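Local atomic coordinates of charybdin (Charybdis maritima, PDB entry 2B7U), a protein that belongs to the ribosome-inactivating protein family, whose fold packs a mixed beta sheet against a group of alpha helices. Residues A[44-49]-A[76-81]; A[90-95]-A[107-112]; A[122-127]-A[153-158]. All blocks are in the same frame, centred on the assembly; numbering follows the deposited sequence. Where two conformers were deposited one is given.

Along the chain the three contacts follow one another without overlap, each closing before the next opens. Contact 1 reaches the start of strand 80-84, which lies beside strand 91-93 of contact 2 in the same six-stranded mixed sheet; Arg81 and Leu94 join them directly, although the contact centres are about 21 Å apart. Contact 2 adds an outermost strand, 109-110, and the chain then runs into helix 117-124, which meets helix 151-170 in contact 3, whose centre lies about 15 Å from that of contact 2. Leu158 packs on Leu80, Leu94 and Leu111, so the sheet and helix 151-170 share an apolar core. The centres of contacts 1 and 3 lie about 24 Å apart, on opposite sides of the chain's centre.

Contact 1: A[44-49]-A[76-81]; sequences PVLPLY and DDLVLR
A single water does the polar work between Pro47 and Asp76: it donates to Pro47 O and to Asp76 O, each at 2.8 Å, and so ties together two backbone carbonyls that could not bond to each other. Most of the other touches come from leucine branches. Leu46 sends CD1 over the Asp76 backbone, 3.4 Å from Asp76 O, while its CB and CG lie a little farther from the same oxygen. Two residues on, Leu48 lies obliquely across the side chain of the same Asp76, its CD2 reaching Asp76 CB at 3.4 Å. Asp76 CG sits between its own backbone N and carbonyl carbon (chi1 56°), a turn that brings OD2 equally close to Leu48 CD2. Asp76 CB also lies 3.6 Å from Pro47 O. The residues from Asp76 to Val79 belong to the link between the antiparallel neighbours 67-74 and 80-84 of the main sheet. Within it Asp77 OD2 accepts from Val79 N at 3.2 Å in an Asx turn, the N-H arriving from above the carboxylate plane, 50° out of it. Leu78 was modelled in two conformers, so its approach to Leu46 is less certain. Leu35 of helix 21-35 packs on both leucines. Farther out, Leu46 O accepts from Gln245 NE2, and Asp77 O from Arg170 NH2 of helix 151-170.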
loop_
_atom_site.group_PDB
_atom_site.type_symbol
_atom_site.label_atom_id
_atom_site.label_comp_id
_atom_site.label_asym_id
_atom_site.label_seq_id
_atom_site.Cartn_x
_atom_site.Cartn_y
_atom_site.Cartn_z
ATOM N N PRO A 44 -13.760 2.404 -4.135
ATOM C CA PRO A 44 -13.016 2.652 -5.346
ATOM C C PRO A 44 -12.316 1.387 -5.870
ATOM O O PRO A 44 -11.863 0.560 -5.070
ATOM C CB PRO A 44 -11.985 3.708 -4.918
ATOM C CG PRO A 44 -11.942 3.647 -3.447
ATOM C CD PRO A 44 -13.244 3.142 -2.976
ATOM N N VAL A 45 -12.227 1.304 -7.191
ATOM C CA VAL A 45 -11.539 0.245 -7.924
ATOM C C VAL A 45 -10.350 0.877 -8.681
ATOM O O VAL A 45 -10.493 1.881 -9.360
ATOM C CB VAL A 45 -12.486 -0.476 -8.872
ATOM C CG1 VAL A 45 -11.787 -1.633 -9.569
ATOM C CG2 VAL A 45 -13.731 -0.974 -8.104
ATOM N N LEU A 46 -9.193 0.255 -8.557
ATOM C CA LEU A 46 -7.956 0.747 -9.175
ATOM C C LEU A 46 -7.972 0.484 -10.676
ATOM O O LEU A 46 -8.686 -0.411 -11.171
ATOM C CB LEU A 46 -6.761 0.055 -8.551
ATOM C CG LEU A 46 -6.546 0.419 -7.083
ATOM C CD1 LEU A 46 -5.555 -0.511 -6.424
ATOM C CD2 LEU A 46 -6.103 1.840 -6.904
ATOM N N PRO A 47 -7.152 1.245 -11.412
ATOM C CA PRO A 47 -7.035 0.974 -12.837
ATOM C C PRO A 47 -6.518 -0.417 -13.132
ATOM O O PRO A 47 -5.822 -0.976 -12.319
ATOM C CB PRO A 47 -6.024 2.002 -13.336
ATOM C CG PRO A 47 -5.521 2.726 -12.184
ATOM C CD PRO A 47 -6.287 2.340 -10.953
ATOM N N LEU A 48 -6.941 -0.957 -14.269
ATOM C CA LEU A 48 -6.336 -2.099 -14.970
ATOM C C LEU A 48 -7.145 -2.571 -16.189
ATOM O O LEU A 48 -7.598 -3.730 -16.316
ATOM C CB LEU A 48 -5.838 -3.235 -14.090
ATOM C CG LEU A 48 -4.412 -3.108 -13.580
ATOM C CD1 LEU A 48 -3.624 -4.378 -13.578
ATOM C CD2 LEU A 48 -3.646 -2.011 -14.368
ATOM N N TYR A 49 -7.282 -1.588 -17.075
ATOM C CA TYR A 49 -7.571 -1.750 -18.498
ATOM C C TYR A 49 -6.213 -1.599 -19.213
ATOM O O TYR A 49 -5.857 -2.402 -20.092
ATOM C CB TYR A 49 -8.582 -0.685 -18.973
ATOM C CG TYR A 49 -8.518 0.631 -18.203
ATOM C CD1 TYR A 49 -9.103 0.754 -16.935
ATOM C CD2 TYR A 49 -7.855 1.738 -18.729
ATOM C CE1 TYR A 49 -9.032 1.938 -16.216
ATOM C CE2 TYR A 49 -7.780 2.936 -18.018
ATOM C CZ TYR A 49 -8.373 3.033 -16.766
ATOM O OH TYR A 49 -8.297 4.232 -16.079
ATOM N N ASP A 76 -1.715 0.883 -9.834
ATOM C CA ASP A 76 -2.602 -0.251 -10.073
ATOM C C ASP A 76 -2.567 -1.300 -8.968
ATOM O O ASP A 76 -3.558 -1.953 -8.709
ATOM C CB ASP A 76 -2.362 -0.863 -11.468
ATOM C CG ASP A 76 -0.925 -1.274 -11.702
ATOM O OD1 ASP A 76 -0.029 -0.916 -10.895
ATOM O OD2 ASP A 76 -0.692 -1.923 -12.738
ATOM N N ASP A 77 -1.440 -1.483 -8.300
ATOM C CA ASP A 77 -1.380 -2.463 -7.218
ATOM C C ASP A 77 -0.899 -1.932 -5.871
ATOM O O ASP A 77 -0.815 -2.703 -4.924
ATOM C CB ASP A 77 -0.595 -3.704 -7.667
ATOM C CG ASP A 77 0.856 -3.432 -7.904
ATOM O OD1 ASP A 77 1.588 -4.364 -8.334
ATOM O OD2 ASP A 77 1.304 -2.298 -7.666
ATOM N N LEU A 78 -0.645 -0.628 -5.778
ATOM C CA LEU A 78 -0.209 0.046 -4.566
ATOM C C LEU A 78 1.108 -0.480 -3.985
ATOM O O LEU A 78 1.398 -0.309 -2.803
ATOM C CB LEU A 78 -1.329 0.045 -3.509
ATOM C CG LEU A 78 -2.589 0.776 -3.954
ATOM C CD1 LEU A 78 -3.623 0.826 -2.808
ATOM C CD2 LEU A 78 -2.312 2.152 -4.484
ATOM N N VAL A 79 1.945 -1.038 -4.847
ATOM C CA VAL A 79 3.239 -1.530 -4.447
ATOM C C VAL A 79 4.270 -0.386 -4.508
ATOM O O VAL A 79 4.360 0.366 -5.478
ATOM C CB VAL A 79 3.676 -2.704 -5.333
ATOM C CG1 VAL A 79 5.099 -3.108 -5.070
ATOM C CG2 VAL A 79 2.766 -3.911 -5.103
ATOM N N LEU A 80 5.047 -0.270 -3.447
ATOM C CA LEU A 80 6.096 0.746 -3.377
ATOM C C LEU A 80 7.197 0.395 -4.389
ATOM O O LEU A 80 7.662 -0.749 -4.457
ATOM C CB LEU A 80 6.626 0.808 -1.934
ATOM C CG LEU A 80 7.172 2.144 -1.426
ATOM C CD1 LEU A 80 7.042 2.241 0.080
ATOM C CD2 LEU A 80 8.628 2.282 -1.855
ATOM N N ARG A 81 7.632 1.364 -5.193
ATOM C CA ARG A 81 8.678 1.092 -6.179
ATOM C C ARG A 81 10.007 1.795 -5.927
ATOM O O ARG A 81 11.070 1.315 -6.359
ATOM C CB ARG A 81 8.195 1.444 -7.588
ATOM C CG ARG A 81 9.154 1.094 -8.748
ATOM C CD ARG A 81 9.655 -0.317 -8.692
ATOM N NE ARG A 81 8.572 -1.294 -8.680
ATOM C CZ ARG A 81 8.663 -2.516 -8.154
ATOM N NH1 ARG A 81 9.803 -2.943 -7.616
ATOM N NH2 ARG A 81 7.625 -3.329 -8.183
HETATM O O HOH W 1 -5.601 -2.899 -10.308
#

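Contact 2: A[90-95]-A[107-112]; sequences KWLELE and GSELLE
Of the flat groups, the Glu93 carboxylate is held through its oxygens: OE2 takes the backbone N-H of Ile105 and OE1 that of Leu104. Ser108 OG lies 2.7 Å from Glu93 OE2, but its proton may go there or to Ile105 O. The Trp91 indole swings away, with Arg72 as its cation-pi partner, and leaves its CB to meet Ser108 CB at 4.0 Å. The backbones pair as a short parallel ladder, 91-93 against the outermost strand 109-110. Trp91 O accepts from Glu109 N, Glu109 O from Glu93 N, and Glu93 O from Leu111 N, all within 2.8 to 3.0 Å. On the Glu93 face the Leu110 side chain lies alongside Glu93, pointing the same way. On the Leu92 face, Leu111 crosses Leu92 at about a right angle, CD2 to CD1 3.9 Å, and its other branch, CD1, meets Leu94 CD1 at 3.7 Å; helix 151-170 covers this side through Arg154 and Leu158. Lys90 forms a salt bridge with Glu109, doubtful in detail because the lysine nitrogen is less surely placed. With such partners round its oxygens, the buried Glu93 carboxylate is probably ionised, which would tie the 104-105 part of the loop to strand 91-93.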
loop_
_atom_site.group_PDB
_atom_site.type_symbol
_atom_site.label_atom_id
_atom_site.label_comp_id
_atom_site.label_asym_id
_atom_site.label_seq_id
_atom_site.Cartn_x
_atom_site.Cartn_y
_atom_site.Cartn_z
ATOM N N LYS A 90 18.680 11.846 -5.202
ATOM C CA LYS A 90 18.992 10.527 -5.740
ATOM C C LYS A 90 17.790 9.616 -5.527
ATOM O O LYS A 90 17.253 9.576 -4.431
ATOM C CB LYS A 90 20.200 9.939 -5.028
ATOM C CG LYS A 90 20.506 8.493 -5.336
ATOM C CD LYS A 90 21.660 8.010 -4.490
ATOM C CE LYS A 90 22.200 6.688 -4.954
ATOM N NZ LYS A 90 21.556 5.572 -4.243
ATOM N N TRP A 91 17.385 8.914 -6.585
ATOM C CA TRP A 91 16.317 7.913 -6.529
ATOM C C TRP A 91 16.871 6.524 -6.287
ATOM O O TRP A 91 17.848 6.120 -6.929
ATOM C CB TRP A 91 15.521 7.909 -7.832
ATOM C CG TRP A 91 14.563 9.026 -7.899
ATOM C CD1 TRP A 91 14.738 10.220 -8.520
ATOM C CD2 TRP A 91 13.250 9.065 -7.318
ATOM N NE1 TRP A 91 13.621 11.000 -8.367
ATOM C CE2 TRP A 91 12.692 10.323 -7.629
ATOM C CE3 TRP A 91 12.491 8.165 -6.566
ATOM C CZ2 TRP A 91 11.394 10.693 -7.217
ATOM C CZ3 TRP A 91 11.221 8.544 -6.145
ATOM C CH2 TRP A 91 10.688 9.801 -6.468
ATOM N N LEU A 92 16.258 5.827 -5.336
ATOM C CA LEU A 92 16.521 4.425 -5.058
ATOM C C LEU A 92 15.298 3.654 -5.489
ATOM O O LEU A 92 14.185 4.095 -5.236
ATOM C CB LEU A 92 16.717 4.192 -3.566
ATOM C CG LEU A 92 17.994 4.672 -2.881
ATOM C CD1 LEU A 92 19.193 4.053 -3.565
ATOM C CD2 LEU A 92 18.067 6.174 -2.839
ATOM N N GLU A 93 15.504 2.494 -6.103
ATOM C CA GLU A 93 14.419 1.701 -6.636
ATOM C C GLU A 93 14.478 0.259 -6.138
ATOM O O GLU A 93 15.544 -0.361 -6.149
ATOM C CB GLU A 93 14.483 1.753 -8.179
ATOM C CG GLU A 93 13.474 0.895 -8.874
ATOM C CD GLU A 93 13.410 1.104 -10.373
ATOM O OE1 GLU A 93 12.793 0.227 -11.034
ATOM O OE2 GLU A 93 13.949 2.112 -10.882
ATOM N N LEU A 94 13.326 -0.273 -5.741
ATOM C CA LEU A 94 13.204 -1.635 -5.240
ATOM C C LEU A 94 13.199 -2.608 -6.406
ATOM O O LEU A 94 12.663 -2.319 -7.469
ATOM C CB LEU A 94 11.921 -1.800 -4.411
ATOM C CG LEU A 94 11.988 -1.136 -3.025
ATOM C CD1 LEU A 94 11.755 0.363 -3.081
ATOM C CD2 LEU A 94 10.965 -1.758 -2.061
ATOM N N GLU A 95 13.825 -3.754 -6.205
ATOM C CA GLU A 95 13.853 -4.813 -7.210
ATOM C C GLU A 95 12.457 -5.317 -7.565
ATOM O O GLU A 95 11.539 -5.134 -6.803
ATOM C CB GLU A 95 14.687 -5.989 -6.680
ATOM C CG GLU A 95 16.176 -5.708 -6.586
ATOM C CD GLU A 95 16.917 -6.761 -5.767
ATOM O OE1 GLU A 95 18.163 -6.814 -5.827
ATOM O OE2 GLU A 95 16.263 -7.527 -5.042
ATOM N N GLY A 107 17.331 6.728 -13.933
ATOM C CA GLY A 107 18.485 7.240 -13.207
ATOM C C GLY A 107 18.623 6.712 -11.790
ATOM O O GLY A 107 19.533 7.116 -11.061
ATOM N N SER A 108 17.738 5.803 -11.401
ATOM C CA SER A 108 17.755 5.244 -10.049
ATOM C C SER A 108 18.888 4.242 -9.824
ATOM O O SER A 108 19.424 3.647 -10.765
ATOM C CB SER A 108 16.414 4.562 -9.733
ATOM O OG SER A 108 16.277 3.351 -10.450
ATOM N N GLU A 109 19.209 4.059 -8.552
ATOM C CA GLU A 109 20.115 3.030 -8.072
ATOM C C GLU A 109 19.246 1.920 -7.485
ATOM O O GLU A 109 18.363 2.204 -6.702
ATOM C CB GLU A 109 21.024 3.649 -7.009
ATOM C CG GLU A 109 21.889 2.677 -6.222
ATOM C CD GLU A 109 22.969 3.398 -5.440
ATOM O OE1 GLU A 109 22.986 3.297 -4.196
ATOM O OE2 GLU A 109 23.786 4.110 -6.065
ATOM N N LEU A 110 19.444 0.677 -7.902
ATOM C CA LEU A 110 18.650 -0.413 -7.391
ATOM C C LEU A 110 19.091 -0.802 -6.002
ATOM O O LEU A 110 20.293 -0.982 -5.744
ATOM C CB LEU A 110 18.732 -1.639 -8.296
ATOM C CG LEU A 110 18.065 -1.464 -9.652
ATOM C CD1 LEU A 110 18.669 -2.466 -10.653
ATOM C CD2 LEU A 110 16.557 -1.584 -9.547
ATOM N N LEU A 111 18.108 -0.965 -5.132
ATOM C CA LEU A 111 18.281 -1.490 -3.780
ATOM C C LEU A 111 18.460 -3.004 -3.852
ATOM O O LEU A 111 18.139 -3.643 -4.872
ATOM C CB LEU A 111 17.045 -1.175 -2.938
ATOM C CG LEU A 111 16.783 0.319 -2.751
ATOM C CD1 LEU A 111 15.360 0.576 -2.284
ATOM C CD2 LEU A 111 17.798 0.891 -1.760
ATOM N N GLU A 112 18.946 -3.579 -2.756
ATOM C CA GLU A 112 19.211 -5.015 -2.677
ATOM C C GLU A 112 17.989 -5.803 -2.247
ATOM O O GLU A 112 18.104 -6.924 -1.764
ATOM C CB GLU A 112 20.365 -5.277 -1.699
ATOM C CG GLU A 112 21.646 -4.588 -2.128
ATOM C CD GLU A 112 22.820 -4.860 -1.194
ATOM O OE1 GLU A 112 23.761 -4.025 -1.166
ATOM O OE2 GLU A 112 22.830 -5.924 -0.523
HETATM O O HOH W 2 18.809 9.418 -9.022
HETATM O O HOH W 3 19.035 -8.767 -4.320
#

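Contact 3: A[122-127]-A[153-158]; sequences AAAQQD and DRARSL
Arg156 reaches across to Gln126 and gives the one hydrogen bond between the two segments, from NE to OE1 at 3.0 Å. The arginine chain runs extended from CG to NE, with CG anti to the backbone N (chi1 -174°), which carries the guanidinium out past the helix surface to the glutamine. Gln126 OE1 sits at the edge of the guanidinium, near its plane, but relative to the amide the geometry differs: the N-H comes from above the carbonyl plane, 43° out of it. The two flat groups are turned 57° against each other, and the side chains cross at a slant. Gln126 NE2 faces another way, making a weak hydrogen bond to Asp130 O. Helix 117-124 ends just ahead of it in a Schellman motif, with Gln125 as the C-prime residue of positive phi, and this turn brings Gln126 back alongside helix 151-170. Just before these residues the two helices touch through alanines. Ala155 CB points at the last turn of helix 117-124, 3.5 Å from Ala124 N and 3.6 Å from Ala123 CB, with Ala124 CB at 3.9 Å. Ala124 CB in turn lies 3.8 Å from Arg156 N. With methyl groups alone on these positions the backbones come near, the CA atoms of Ala124 and Ala155 being 4.9 Å apart. Helix 135-147 packs against Ser157 of the same helix 151-170.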
loop_
_atom_site.group_PDB
_atom_site.type_symbol
_atom_site.label_atom_id
_atom_site.label_comp_id
_atom_site.label_asym_id
_atom_site.label_seq_id
_atom_site.Cartn_x
_atom_site.Cartn_y
_atom_site.Cartn_z
ATOM N N ALA A 122 13.764 -9.213 5.759
ATOM C CA ALA A 122 15.139 -9.738 5.745
ATOM C C ALA A 122 16.164 -8.620 5.665
ATOM O O ALA A 122 17.163 -8.661 6.357
ATOM C CB ALA A 122 15.324 -10.696 4.597
ATOM N N ALA A 123 15.913 -7.635 4.800
ATOM C CA ALA A 123 16.810 -6.479 4.679
ATOM C C ALA A 123 16.793 -5.644 5.955
ATOM O O ALA A 123 17.822 -5.150 6.404
ATOM C CB ALA A 123 16.430 -5.623 3.475
ATOM N N ALA A 124 15.610 -5.495 6.546
ATOM C CA ALA A 124 15.478 -4.779 7.811
ATOM C C ALA A 124 16.030 -5.561 9.000
ATOM O O ALA A 124 16.291 -4.989 10.066
ATOM C CB ALA A 124 14.022 -4.434 8.061
ATOM N N GLN A 125 16.245 -6.855 8.796
ATOM C CA GLN A 125 16.620 -7.793 9.856
ATOM C C GLN A 125 15.666 -7.649 11.047
ATOM O O GLN A 125 16.088 -7.675 12.209
ATOM C CB GLN A 125 18.093 -7.625 10.232
ATOM C CG GLN A 125 18.998 -7.752 9.009
ATOM C CD GLN A 125 20.471 -7.551 9.308
ATOM O OE1 GLN A 125 20.862 -7.361 10.461
ATOM N NE2 GLN A 125 21.298 -7.606 8.261
ATOM N N GLN A 126 14.379 -7.500 10.728
ATOM C CA GLN A 126 13.347 -7.245 11.729
ATOM C C GLN A 126 11.997 -7.622 11.143
ATOM O O GLN A 126 11.737 -7.328 9.980
ATOM C CB GLN A 126 13.339 -5.769 12.129
ATOM C CG GLN A 126 12.345 -5.450 13.253
ATOM C CD GLN A 126 12.590 -4.107 13.924
ATOM O OE1 GLN A 126 13.379 -3.288 13.454
ATOM N NE2 GLN A 126 11.910 -3.876 15.038
ATOM N N ASP A 127 11.160 -8.259 11.963
ATOM C CA ASP A 127 9.838 -8.738 11.536
ATOM C C ASP A 127 8.816 -7.600 11.427
ATOM O O ASP A 127 8.847 -6.647 12.215
ATOM C CB ASP A 127 9.325 -9.791 12.519
ATOM C CG ASP A 127 10.218 -11.027 12.580
ATOM O OD1 ASP A 127 10.402 -11.579 13.698
ATOM O OD2 ASP A 127 10.735 -11.446 11.509
ATOM N N ASP A 153 18.125 0.522 7.943
ATOM C CA ASP A 153 17.359 1.745 8.196
ATOM C C ASP A 153 16.394 1.998 7.037
ATOM O O ASP A 153 15.226 2.377 7.247
ATOM C CB ASP A 153 18.265 2.975 8.271
ATOM C CG ASP A 153 19.080 3.082 9.560
ATOM O OD1 ASP A 153 18.802 2.383 10.537
ATOM O OD2 ASP A 153 20.010 3.928 9.582
ATOM N N ARG A 154 16.882 1.809 5.810
ATOM C CA ARG A 154 16.048 2.063 4.633
ATOM C C ARG A 154 14.887 1.088 4.578
ATOM O O ARG A 154 13.725 1.489 4.404
ATOM C CB ARG A 154 16.852 1.951 3.348
ATOM C CG ARG A 154 17.914 3.025 3.186
ATOM C CD ARG A 154 18.825 2.675 2.012
ATOM N NE ARG A 154 19.548 3.856 1.534
ATOM C CZ ARG A 154 20.308 3.900 0.444
ATOM N NH1 ARG A 154 20.573 2.812 -0.264
ATOM N NH2 ARG A 154 20.824 5.063 0.059
ATOM N N ALA A 155 15.194 -0.191 4.740
ATOM C CA ALA A 155 14.163 -1.230 4.648
ATOM C C ALA A 155 13.127 -1.085 5.770
ATOM O O ALA A 155 11.907 -1.188 5.535
ATOM C CB ALA A 155 14.792 -2.592 4.676
ATOM N N ARG A 156 13.578 -0.806 6.988
ATOM C CA ARG A 156 12.645 -0.661 8.098
ATOM C C ARG A 156 11.704 0.501 7.839
ATOM O O ARG A 156 10.487 0.433 8.054
ATOM C CB ARG A 156 13.377 -0.435 9.416
ATOM C CG ARG A 156 12.433 -0.419 10.619
ATOM C CD ARG A 156 13.186 -0.107 11.908
ATOM N NE ARG A 156 12.409 -0.468 13.093
ATOM C CZ ARG A 156 11.370 0.225 13.552
ATOM N NH1 ARG A 156 10.712 -0.187 14.645
ATOM N NH2 ARG A 156 10.989 1.331 12.921
ATOM N N SER A 157 12.276 1.599 7.369
ATOM C CA SER A 157 11.511 2.780 7.118
ATOM C C SER A 157 10.492 2.568 5.994
ATOM O O SER A 157 9.375 3.096 6.062
ATOM C CB SER A 157 12.447 3.927 6.786
ATOM O OG SER A 157 13.293 4.201 7.889
ATOM N N LEU A 158 10.894 1.843 4.947
ATOM C CA LEU A 158 9.968 1.509 3.859
ATOM C C LEU A 158 8.825 0.593 4.322
ATOM O O LEU A 158 7.682 0.733 3.839
ATOM C CB LEU A 158 10.739 0.914 2.672
ATOM C CG LEU A 158 11.642 1.907 1.918
ATOM C CD1 LEU A 158 12.558 1.178 0.900
ATOM C CD2 LEU A 158 10.848 3.017 1.187
#